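Local coordinates for protein type II restriction enzyme MspI (Moraxella sp., PDB 1SA3) that recognises the double-stranded DNA sequence 5'-CCGG-3' and cleaves it after the first C, leaving fragments with terminal 5'-phosphates, at residues E[28-33]-E[118-123]; E[144-149]-E[168-173]. All blocks are in the same frame, centred on the assembly; numbering follows the deposited sequence.

Interaction 1: residues E[28-33]-E[118-123]; sequences DRLGKL and IKHSSK. With nucleotides of chain A.
Leu30 and Gly31 of helix 23-41 lie over one face of the His120 ring, at the end of strand 111-121 in the central mixed sheet of this PDDEXK-clan nuclease. The apolar part of the contact is a CH-pi interaction: Leu30 CB sits 4.1 Å from the centroid of the His120 ring, 21° off its normal and displaced toward the NE2-CD2 side. Gly31 CA lies 3.9 Å from His120 ND1, and the Gly31 backbone N is over the same ring face as Leu30 CB. A water adds a polar link, lying 2.6 Å from Gly31 O and making a longer, weak contact with Ile118 O.

A second group of bonds holds the DNA phosphates. OP1 of DG6 of chain A lies near the plane of the His120 ring, at its edge, and is gripped twice by one residue, by His120 ND1 at 2.7 Å and by His120 N. With chi1 at 86°, CG stands between the backbone N and the carbonyl carbon, which brings ND1 to the same oxygen as the amide. At the next phosphate, Ser122 N and OG both donate to OP1 of DG7 of chain A. Beyond the contact, Ile118 N bonds to Asp99, a sodium ligand. Ser121 OG bonds DG7 OP2 of chain A at 2.7 Å while accepting from Lys123 N at 3.0 Å, closing an ST turn.

Interaction 2: residues E[144-149]-E[168-173]; sequences DGELKE and KQRLTE
Glu146 and Arg170 join the first turn of helix 146-157 to helix 165-175 through a salt bridge on the solvent-facing side of a helix-helix contact, part of a three-residue salt-bridge network completed by Glu173. Arg170 grips side-on, with NE and NH2 both directed to one oxygen: Glu146 OE1 lies 2.7 Å from Arg170 NE and 2.8 Å from Arg170 NH2. The acceptor is only 6° out of the guanidinium plane, yet the carboxylate is turned 65° against that plane. Consequently the two bonds differ at the oxygen: NH2 meets the syn lone pair of OE1, whereas NE arrives from above the carboxylate plane. Glu146 is extended, its CG anti to the backbone N (chi1 176°), and its chain crosses that of Arg170 at about a right angle.

Beneath the ion pair, Leu147 and Leu171 touch through single methyl groups, CD1 to CD1 at 3.6 Å. Their side chains also cross at about a right angle, and Leu150, Ile151 and Leu174 extend the apolar layer along the two helices.

In the next shell, Glu173 engages the far nitrogen of the guanidinium, Arg170 NH1 lying 2.8 Å from Glu173 OE1. Arg170 thus stands between two carboxylates, which should limit rotation of its head group. On the other helix, Gly145 occupies the N-cap position. Lys148 pairs with Glu134 of helix 133-140 and also reaches back across the helix start, where its NZ meets Asp144 OD1 at 2.6 Å, nearly along the C-O axis.

From the N terminus, helix 23-41 supplies residues 28-33, and the chain then runs through the first two strands of the central sheet before strand 111-121 brings residues 118-123 back to close interaction 1, a loop of 84 intervening residues. Interaction 2 opens later, at residues 144-149, and closes after only 18 more, as helix 165-175 returns beside helix 146-157. The two loops therefore follow in series, neither nesting nor crossing. The centres of interactions 1 and 2 are 34 Å apart, and the two contacts lie on opposite sides of the middle of the chain. Interaction 1 ties a helix to the central sheet beside the DNA backbone; interaction 2 joins two helices of a peripheral helical region.

Interaction 1: residues E[28-33]-E[118-123]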
ATOM      1  N   ASP E  28       7.069 -10.919  -9.715  1.00 19.35           N
ATOM      2  CA  ASP E  28       7.930 -10.954  -8.534  1.00 19.93           C
ATOM      3  C   ASP E  28       9.175 -10.080  -8.728  1.00 19.54           C
ATOM      4  O   ASP E  28       9.577  -9.343  -7.826  1.00 17.69           O
ATOM      5  CB  ASP E  28       8.370 -12.397  -8.236  1.00 23.20           C
ATOM      6  CG  ASP E  28       7.208 -13.300  -7.837  1.00 31.04           C
ATOM      7  OD1 ASP E  28       7.441 -14.517  -7.680  1.00 31.97           O
ATOM      8  OD2 ASP E  28       6.071 -12.801  -7.676  1.00 33.17           O
ATOM      9  N   ARG E  29       9.786 -10.168  -9.908  1.00 19.02           N
ATOM     10  CA  ARG E  29      10.989  -9.395 -10.218  1.00 19.77           C
ATOM     11  C   ARG E  29      10.678  -7.908 -10.261  1.00 18.03           C
ATOM     12  O   ARG E  29      11.396  -7.087  -9.690  1.00 21.64           O
ATOM     13  CB  ARG E  29      11.564  -9.807 -11.579  1.00 23.91           C
ATOM     14  CG  ARG E  29      12.085 -11.234 -11.686  1.00 31.98           C
ATOM     15  CD  ARG E  29      13.461 -11.404 -11.093  1.00 35.07           C
ATOM     16  NE  ARG E  29      14.052 -12.708 -11.407  1.00 41.11           N
ATOM     17  CZ  ARG E  29      14.683 -13.013 -12.540  1.00 39.72           C
ATOM     18  NH1 ARG E  29      14.829 -12.118 -13.510  1.00 40.37           N
ATOM     19  NH2 ARG E  29      15.185 -14.229 -12.703  1.00 41.93           N
ATOM     20  N   LEU E  30       9.613  -7.559 -10.963  1.00 16.05           N
ATOM     21  CA  LEU E  30       9.220  -6.165 -11.063  1.00 16.61           C
ATOM     22  C   LEU E  30       8.935  -5.588  -9.675  1.00 17.53           C
ATOM     23  O   LEU E  30       9.276  -4.438  -9.385  1.00 17.89           O
ATOM     24  CB  LEU E  30       7.987  -6.042 -11.948  1.00 16.47           C
ATOM     25  CG  LEU E  30       8.221  -6.332 -13.429  1.00 16.34           C
ATOM     26  CD1 LEU E  30       6.898  -6.273 -14.188  1.00 20.39           C
ATOM     27  CD2 LEU E  30       9.196  -5.322 -13.984  1.00 17.70           C
ATOM     28  N   GLY E  31       8.312  -6.388  -8.816  1.00 15.14           N
ATOM     29  CA  GLY E  31       8.010  -5.921  -7.473  1.00 18.33           C
ATOM     30  C   GLY E  31       9.261  -5.517  -6.712  1.00 17.03           C
ATOM     31  O   GLY E  31       9.336  -4.433  -6.129  1.00 17.87           O
ATOM     32  N   LYS E  32      10.257  -6.391  -6.717  1.00 18.62           N
ATOM     33  CA  LYS E  32      11.511  -6.116  -6.032  1.00 19.53           C
ATOM     34  C   LYS E  32      12.235  -4.972  -6.725  1.00 19.53           C
ATOM     35  O   LYS E  32      12.889  -4.150  -6.081  1.00 17.98           O
ATOM     36  CB  LYS E  32      12.403  -7.363  -6.037  1.00 20.89           C
ATOM     37  CG  LYS E  32      11.913  -8.515  -5.153  1.00 23.58           C
ATOM     38  N   LEU E  33      12.117  -4.920  -8.046  1.00 19.41           N
ATOM     39  CA  LEU E  33      12.781  -3.881  -8.813  1.00 15.41           C
ATOM     40  C   LEU E  33      12.280  -2.495  -8.442  1.00 15.19           C
ATOM     41  O   LEU E  33      13.074  -1.579  -8.245  1.00 15.99           O
ATOM     42  CB  LEU E  33      12.590  -4.122 -10.314  1.00 20.90           C
ATOM     43  CG  LEU E  33      13.344  -3.206 -11.289  1.00 18.73           C
ATOM     44  CD1 LEU E  33      13.407  -3.864 -12.672  1.00 21.18           C
ATOM     45  CD2 LEU E  33      12.662  -1.845 -11.370  1.00 21.30           C
ATOM     46  N   ILE E 118       5.262  -0.687  -0.693  1.00 12.96           N
ATOM     47  CA  ILE E 118       5.449  -0.458  -2.126  1.00 15.16           C
ATOM     48  C   ILE E 118       4.919  -1.596  -2.974  1.00 13.60           C
ATOM     49  O   ILE E 118       5.212  -2.756  -2.703  1.00 11.35           O
ATOM     50  CB  ILE E 118       6.949  -0.274  -2.449  1.00 16.34           C
ATOM     51  CG1 ILE E 118       7.553   0.755  -1.491  1.00 15.30           C
ATOM     52  CG2 ILE E 118       7.131   0.175  -3.913  1.00 17.78           C
ATOM     53  CD1 ILE E 118       9.067   0.928  -1.615  1.00 15.85           C
ATOM     54  N   LYS E 119       4.146  -1.256  -4.005  1.00  9.97           N
ATOM     55  CA  LYS E 119       3.581  -2.255  -4.902  1.00 11.83           C
ATOM     56  C   LYS E 119       3.626  -1.788  -6.348  1.00 15.07           C
ATOM     57  O   LYS E 119       3.866  -0.611  -6.631  1.00 14.39           O
ATOM     58  CB  LYS E 119       2.114  -2.533  -4.568  1.00 12.00           C
ATOM     59  CG  LYS E 119       1.843  -3.120  -3.205  1.00 14.51           C
ATOM     60  CD  LYS E 119       0.330  -3.343  -3.023  1.00 15.91           C
ATOM     61  CE  LYS E 119       0.001  -3.686  -1.583  1.00 20.25           C
ATOM     62  NZ  LYS E 119       0.802  -4.849  -1.085  1.00 19.72           N
ATOM     63  N   HIS E 120       3.411  -2.734  -7.258  1.00 16.35           N
ATOM     64  CA  HIS E 120       3.351  -2.430  -8.687  1.00 15.16           C
ATOM     65  C   HIS E 120       2.095  -3.131  -9.184  1.00 12.15           C
ATOM     66  O   HIS E 120       1.723  -4.191  -8.680  1.00 13.39           O
ATOM     67  CB  HIS E 120       4.571  -2.971  -9.442  1.00 16.27           C
ATOM     68  CG  HIS E 120       4.430  -4.395  -9.888  1.00 16.02           C
ATOM     69  ND1 HIS E 120       4.437  -5.458  -9.011  1.00 16.84           N
ATOM     70  CD2 HIS E 120       4.275  -4.927 -11.124  1.00 20.73           C
ATOM     71  CE1 HIS E 120       4.290  -6.584  -9.687  1.00 20.54           C
ATOM     72  NE2 HIS E 120       4.191  -6.290 -10.972  1.00 19.22           N
ATOM     73  N   SER E 121       1.443  -2.538 -10.171  1.00 13.78           N
ATOM     74  CA  SER E 121       0.225  -3.107 -10.726  1.00 15.33           C
ATOM     75  C   SER E 121      -0.074  -2.444 -12.054  1.00 16.13           C
ATOM     76  O   SER E 121       0.376  -1.329 -12.316  1.00 18.71           O
ATOM     77  CB  SER E 121      -0.960  -2.872  -9.785  1.00 15.52           C
ATOM     78  OG  SER E 121      -2.163  -3.381 -10.345  1.00 14.21           O
ATOM     79  N   SER E 122      -0.850  -3.137 -12.881  1.00 18.50           N
ATOM     80  CA  SER E 122      -1.245  -2.604 -14.174  1.00 17.72           C
ATOM     81  C   SER E 122      -2.607  -1.953 -14.003  1.00 20.12           C
ATOM     82  O   SER E 122      -3.105  -1.312 -14.918  1.00 21.79           O
ATOM     83  CB  SER E 122      -1.337  -3.731 -15.201  1.00 18.89           C
ATOM     84  OG  SER E 122      -2.259  -4.711 -14.765  1.00 19.24           O
ATOM     85  N   LYS E 123      -3.196  -2.127 -12.820  1.00 18.04           N
ATOM     86  CA  LYS E 123      -4.514  -1.576 -12.490  1.00 22.30           C
ATOM     87  C   LYS E 123      -4.459  -0.491 -11.402  1.00 24.09           C
ATOM     88  O   LYS E 123      -3.417  -0.268 -10.778  1.00 25.05           O
ATOM     89  CB  LYS E 123      -5.441  -2.692 -12.001  1.00 24.56           C
ATOM     90  CG  LYS E 123      -5.463  -3.942 -12.870  1.00 29.80           C
ATOM     91  CD  LYS E 123      -6.054  -3.646 -14.233  1.00 37.78           C
ATOM     92  CE  LYS E 123      -6.165  -4.910 -15.067  1.00 42.88           C
ATOM     93  NZ  LYS E 123      -6.858  -4.642 -16.357  1.00 47.14           N
TER
ATOM     94  P    DG A   6       2.690  -6.523  -6.009  1.00 15.77           P
ATOM     95  OP1  DG A   6       3.644  -5.446  -6.386  1.00 15.44           O
ATOM     96  OP2  DG A   6       1.475  -6.178  -5.216  1.00 12.08           O
ATOM     97  O5'  DG A   6       2.208  -7.310  -7.301  1.00 15.22           O
ATOM     98  C5'  DG A   6       0.844  -7.302  -7.705  1.00 15.80           C
ATOM     99  C4'  DG A   6       0.633  -8.323  -8.794  1.00 12.14           C
ATOM    100  O4'  DG A   6       0.411  -9.589  -8.121  1.00 13.07           O
ATOM    101  C3'  DG A   6      -0.632  -8.065  -9.607  1.00 17.97           C
ATOM    102  O3'  DG A   6      -0.394  -7.535 -10.898  1.00 20.19           O
ATOM    103  C2'  DG A   6      -1.297  -9.419  -9.750  1.00 16.25           C
ATOM    104  C1'  DG A   6      -0.643 -10.327  -8.724  1.00 14.49           C
ATOM    105  N9   DG A   6      -1.672 -10.572  -7.715  1.00 12.07           N
ATOM    106  C8   DG A   6      -1.826  -9.949  -6.496  1.00 15.46           C
ATOM    107  N7   DG A   6      -2.945 -10.272  -5.892  1.00 13.63           N
ATOM    108  C5   DG A   6      -3.545 -11.190  -6.746  1.00 13.11           C
ATOM    109  C6   DG A   6      -4.788 -11.887  -6.631  1.00 12.77           C
ATOM    110  O6   DG A   6      -5.633 -11.815  -5.727  1.00 13.02           O
ATOM    111  N1   DG A   6      -5.007 -12.727  -7.723  1.00 15.01           N
ATOM    112  C2   DG A   6      -4.148 -12.873  -8.796  1.00 19.17           C
ATOM    113  N2   DG A   6      -4.537 -13.728  -9.767  1.00 16.11           N
ATOM    114  N3   DG A   6      -2.994 -12.227  -8.913  1.00 13.89           N
ATOM    115  C4   DG A   6      -2.758 -11.410  -7.862  1.00 14.33           C
ATOM    116  P    DG A   7      -1.581  -6.739 -11.629  1.00 19.61           P
ATOM    117  OP1  DG A   7      -0.956  -5.946 -12.710  1.00 21.78           O
ATOM    118  OP2  DG A   7      -2.442  -6.064 -10.626  1.00 18.91           O
ATOM    119  O5'  DG A   7      -2.440  -7.908 -12.272  1.00 20.58           O
ATOM    120  C5'  DG A   7      -1.794  -8.939 -13.007  1.00 22.57           C
ATOM    121  C4'  DG A   7      -2.820  -9.847 -13.638  1.00 25.47           C
ATOM    122  O4'  DG A   7      -3.499 -10.595 -12.598  1.00 25.62           O
ATOM    123  C3'  DG A   7      -3.904  -9.099 -14.415  1.00 25.01           C
ATOM    124  O3'  DG A   7      -4.203  -9.788 -15.626  1.00 31.46           O
ATOM    125  C2'  DG A   7      -5.102  -9.142 -13.487  1.00 27.54           C
ATOM    126  C1'  DG A   7      -4.900 -10.459 -12.755  1.00 24.92           C
ATOM    127  N9   DG A   7      -5.512 -10.468 -11.431  1.00 20.80           N
ATOM    128  C8   DG A   7      -5.131  -9.735 -10.332  1.00 19.54           C
ATOM    129  N7   DG A   7      -5.924  -9.898  -9.308  1.00 14.61           N
ATOM    130  C5   DG A   7      -6.877 -10.806  -9.749  1.00 14.54           C
ATOM    131  C6   DG A   7      -8.008 -11.364  -9.081  1.00 16.80           C
ATOM    132  O6   DG A   7      -8.408 -11.155  -7.922  1.00 17.27           O
ATOM    133  N1   DG A   7      -8.706 -12.244  -9.907  1.00 15.06           N
ATOM    134  C2   DG A   7      -8.364 -12.551 -11.207  1.00 17.90           C
ATOM    135  N2   DG A   7      -9.158 -13.424 -11.841  1.00 15.54           N
ATOM    136  N3   DG A   7      -7.320 -12.040 -11.836  1.00 15.10           N
ATOM    137  C4   DG A   7      -6.627 -11.181 -11.054  1.00 19.81           C
TER
HETATM  138  O   HOH W   1       7.293  -3.086  -5.169  1.00 29.69           O

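Interaction 2: residues E[144-149]-E[168-173]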
ATOM      1  N   ASP E 144     -18.719  -9.588  18.706  1.00 23.90           N
ATOM      2  CA  ASP E 144     -19.703 -10.530  18.191  1.00 26.89           C
ATOM      3  C   ASP E 144     -21.004  -9.789  17.898  1.00 27.89           C
ATOM      4  O   ASP E 144     -21.336  -8.807  18.560  1.00 28.28           O
ATOM      5  CB  ASP E 144     -19.956 -11.660  19.200  1.00 27.64           C
ATOM      6  CG  ASP E 144     -18.761 -12.594  19.350  1.00 31.75           C
ATOM      7  OD1 ASP E 144     -17.877 -12.586  18.462  1.00 32.18           O
ATOM      8  OD2 ASP E 144     -18.708 -13.350  20.344  1.00 29.25           O
ATOM      9  N   GLY E 145     -21.740 -10.250  16.894  1.00 29.07           N
ATOM     10  CA  GLY E 145     -22.986  -9.592  16.562  1.00 25.34           C
ATOM     11  C   GLY E 145     -23.338  -9.680  15.094  1.00 25.31           C
ATOM     12  O   GLY E 145     -22.714 -10.420  14.333  1.00 24.90           O
ATOM     13  N   GLU E 146     -24.347  -8.913  14.697  1.00 21.74           N
ATOM     14  CA  GLU E 146     -24.813  -8.896  13.318  1.00 25.15           C
ATOM     15  C   GLU E 146     -23.736  -8.434  12.342  1.00 25.23           C
ATOM     16  O   GLU E 146     -23.602  -8.989  11.251  1.00 21.94           O
ATOM     17  CB  GLU E 146     -26.047  -7.998  13.200  1.00 26.01           C
ATOM     18  CG  GLU E 146     -26.563  -7.822  11.784  1.00 32.53           C
ATOM     19  CD  GLU E 146     -27.864  -7.045  11.730  1.00 37.70           C
ATOM     20  OE1 GLU E 146     -27.942  -5.958  12.338  1.00 43.48           O
ATOM     21  OE2 GLU E 146     -28.811  -7.520  11.072  1.00 46.55           O
ATOM     22  N   LEU E 147     -22.969  -7.421  12.733  1.00 24.22           N
ATOM     23  CA  LEU E 147     -21.914  -6.903  11.872  1.00 24.81           C
ATOM     24  C   LEU E 147     -20.884  -7.998  11.623  1.00 21.83           C
ATOM     25  O   LEU E 147     -20.569  -8.302  10.475  1.00 24.73           O
ATOM     26  CB  LEU E 147     -21.239  -5.684  12.508  1.00 24.89           C
ATOM     27  CG  LEU E 147     -20.064  -5.071  11.724  1.00 24.25           C
ATOM     28  CD1 LEU E 147     -20.438  -4.893  10.258  1.00 19.47           C
ATOM     29  CD2 LEU E 147     -19.692  -3.734  12.345  1.00 24.80           C
ATOM     30  N   LYS E 148     -20.366  -8.600  12.688  1.00 22.14           N
ATOM     31  CA  LYS E 148     -19.374  -9.656  12.510  1.00 22.60           C
ATOM     32  C   LYS E 148     -19.902 -10.793  11.633  1.00 21.91           C
ATOM     33  O   LYS E 148     -19.193 -11.288  10.761  1.00 20.97           O
ATOM     34  CB  LYS E 148     -18.917 -10.231  13.855  1.00 20.21           C
ATOM     35  CG  LYS E 148     -17.987 -11.447  13.704  1.00 16.20           C
ATOM     36  CD  LYS E 148     -17.477 -11.989  15.032  1.00 18.68           C
ATOM     37  CE  LYS E 148     -16.590 -10.977  15.749  1.00 17.40           C
ATOM     38  NZ  LYS E 148     -15.972 -11.547  16.977  1.00 15.83           N
ATOM     39  N   GLU E 149     -21.143 -11.210  11.859  1.00 20.10           N
ATOM     40  CA  GLU E 149     -21.713 -12.298  11.072  1.00 18.29           C
ATOM     41  C   GLU E 149     -21.919 -11.978   9.594  1.00 17.29           C
ATOM     42  O   GLU E 149     -21.777 -12.863   8.755  1.00 19.53           O
ATOM     43  CB  GLU E 149     -23.030 -12.777  11.688  1.00 20.43           C
ATOM     44  CG  GLU E 149     -22.850 -13.447  13.039  1.00 20.12           C
ATOM     45  CD  GLU E 149     -21.769 -14.517  13.034  1.00 23.89           C
ATOM     46  OE1 GLU E 149     -21.758 -15.353  12.107  1.00 22.34           O
ATOM     47  OE2 GLU E 149     -20.933 -14.537  13.963  1.00 22.25           O
ATOM     48  N   LYS E 168     -27.113  -6.327   2.195  1.00 33.86           N
ATOM     49  CA  LYS E 168     -26.003  -5.522   1.696  1.00 34.30           C
ATOM     50  C   LYS E 168     -26.080  -4.113   2.271  1.00 35.43           C
ATOM     51  O   LYS E 168     -25.074  -3.552   2.718  1.00 31.23           O
ATOM     52  CB  LYS E 168     -26.035  -5.458   0.169  1.00 32.78           C
ATOM     53  CG  LYS E 168     -25.850  -6.797  -0.517  1.00 32.20           C
ATOM     54  CD  LYS E 168     -25.835  -6.627  -2.025  1.00 34.39           C
ATOM     55  CE  LYS E 168     -25.793  -7.967  -2.736  1.00 32.55           C
ATOM     56  NZ  LYS E 168     -25.838  -7.813  -4.218  1.00 30.64           N
ATOM     57  N   GLN E 169     -27.283  -3.544   2.255  1.00 35.71           N
ATOM     58  CA  GLN E 169     -27.504  -2.205   2.789  1.00 37.85           C
ATOM     59  C   GLN E 169     -27.266  -2.233   4.295  1.00 34.56           C
ATOM     60  O   GLN E 169     -26.735  -1.284   4.864  1.00 38.04           O
ATOM     61  CB  GLN E 169     -28.939  -1.741   2.501  1.00 39.49           C
ATOM     62  CG  GLN E 169     -29.290  -1.674   1.019  1.00 42.26           C
ATOM     63  N   ARG E 170     -27.658  -3.333   4.931  1.00 34.03           N
ATOM     64  CA  ARG E 170     -27.491  -3.494   6.374  1.00 31.43           C
ATOM     65  C   ARG E 170     -26.019  -3.554   6.783  1.00 32.22           C
ATOM     66  O   ARG E 170     -25.625  -2.992   7.809  1.00 30.10           O
ATOM     67  CB  ARG E 170     -28.204  -4.766   6.844  1.00 36.18           C
ATOM     68  CG  ARG E 170     -28.150  -4.998   8.353  1.00 37.49           C
ATOM     69  CD  ARG E 170     -28.809  -3.855   9.115  1.00 43.63           C
ATOM     70  NE  ARG E 170     -28.824  -4.092  10.556  1.00 45.15           N
ATOM     71  CZ  ARG E 170     -29.243  -3.207  11.456  1.00 48.27           C
ATOM     72  NH1 ARG E 170     -29.680  -2.016  11.065  1.00 45.85           N
ATOM     73  NH2 ARG E 170     -29.226  -3.512  12.749  1.00 48.15           N
ATOM     74  N   LEU E 171     -25.205  -4.247   5.992  1.00 29.97           N
ATOM     75  CA  LEU E 171     -23.781  -4.341   6.302  1.00 28.74           C
ATOM     76  C   LEU E 171     -23.186  -2.943   6.200  1.00 26.22           C
ATOM     77  O   LEU E 171     -22.487  -2.480   7.101  1.00 26.65           O
ATOM     78  CB  LEU E 171     -23.077  -5.297   5.323  1.00 23.57           C
ATOM     79  CG  LEU E 171     -21.536  -5.377   5.360  1.00 24.37           C
ATOM     80  CD1 LEU E 171     -21.043  -5.531   6.781  1.00 16.94           C
ATOM     81  CD2 LEU E 171     -21.060  -6.556   4.522  1.00 23.01           C
ATOM     82  N   THR E 172     -23.492  -2.267   5.098  1.00 27.99           N
ATOM     83  CA  THR E 172     -22.994  -0.922   4.848  1.00 28.34           C
ATOM     84  C   THR E 172     -23.345   0.005   6.002  1.00 29.17           C
ATOM     85  O   THR E 172     -22.529   0.821   6.436  1.00 25.01           O
ATOM     86  CB  THR E 172     -23.603  -0.345   3.564  1.00 27.75           C
ATOM     87  OG1 THR E 172     -23.225  -1.160   2.448  1.00 28.30           O
ATOM     88  CG2 THR E 172     -23.130   1.089   3.349  1.00 27.30           C
ATOM     89  N   GLU E 173     -24.574  -0.132   6.484  1.00 30.88           N
ATOM     90  CA  GLU E 173     -25.082   0.676   7.581  1.00 28.81           C
ATOM     91  C   GLU E 173     -24.329   0.450   8.885  1.00 28.65           C
ATOM     92  O   GLU E 173     -23.914   1.409   9.538  1.00 25.47           O
ATOM     93  CB  GLU E 173     -26.573   0.381   7.783  1.00 32.11           C
ATOM     94  CG  GLU E 173     -27.192   1.061   8.986  1.00 36.78           C
ATOM     95  CD  GLU E 173     -28.694   0.852   9.057  1.00 40.35           C
ATOM     96  OE1 GLU E 173     -29.137  -0.311   8.941  1.00 41.55           O
ATOM     97  OE2 GLU E 173     -29.432   1.848   9.233  1.00 42.00           O
TER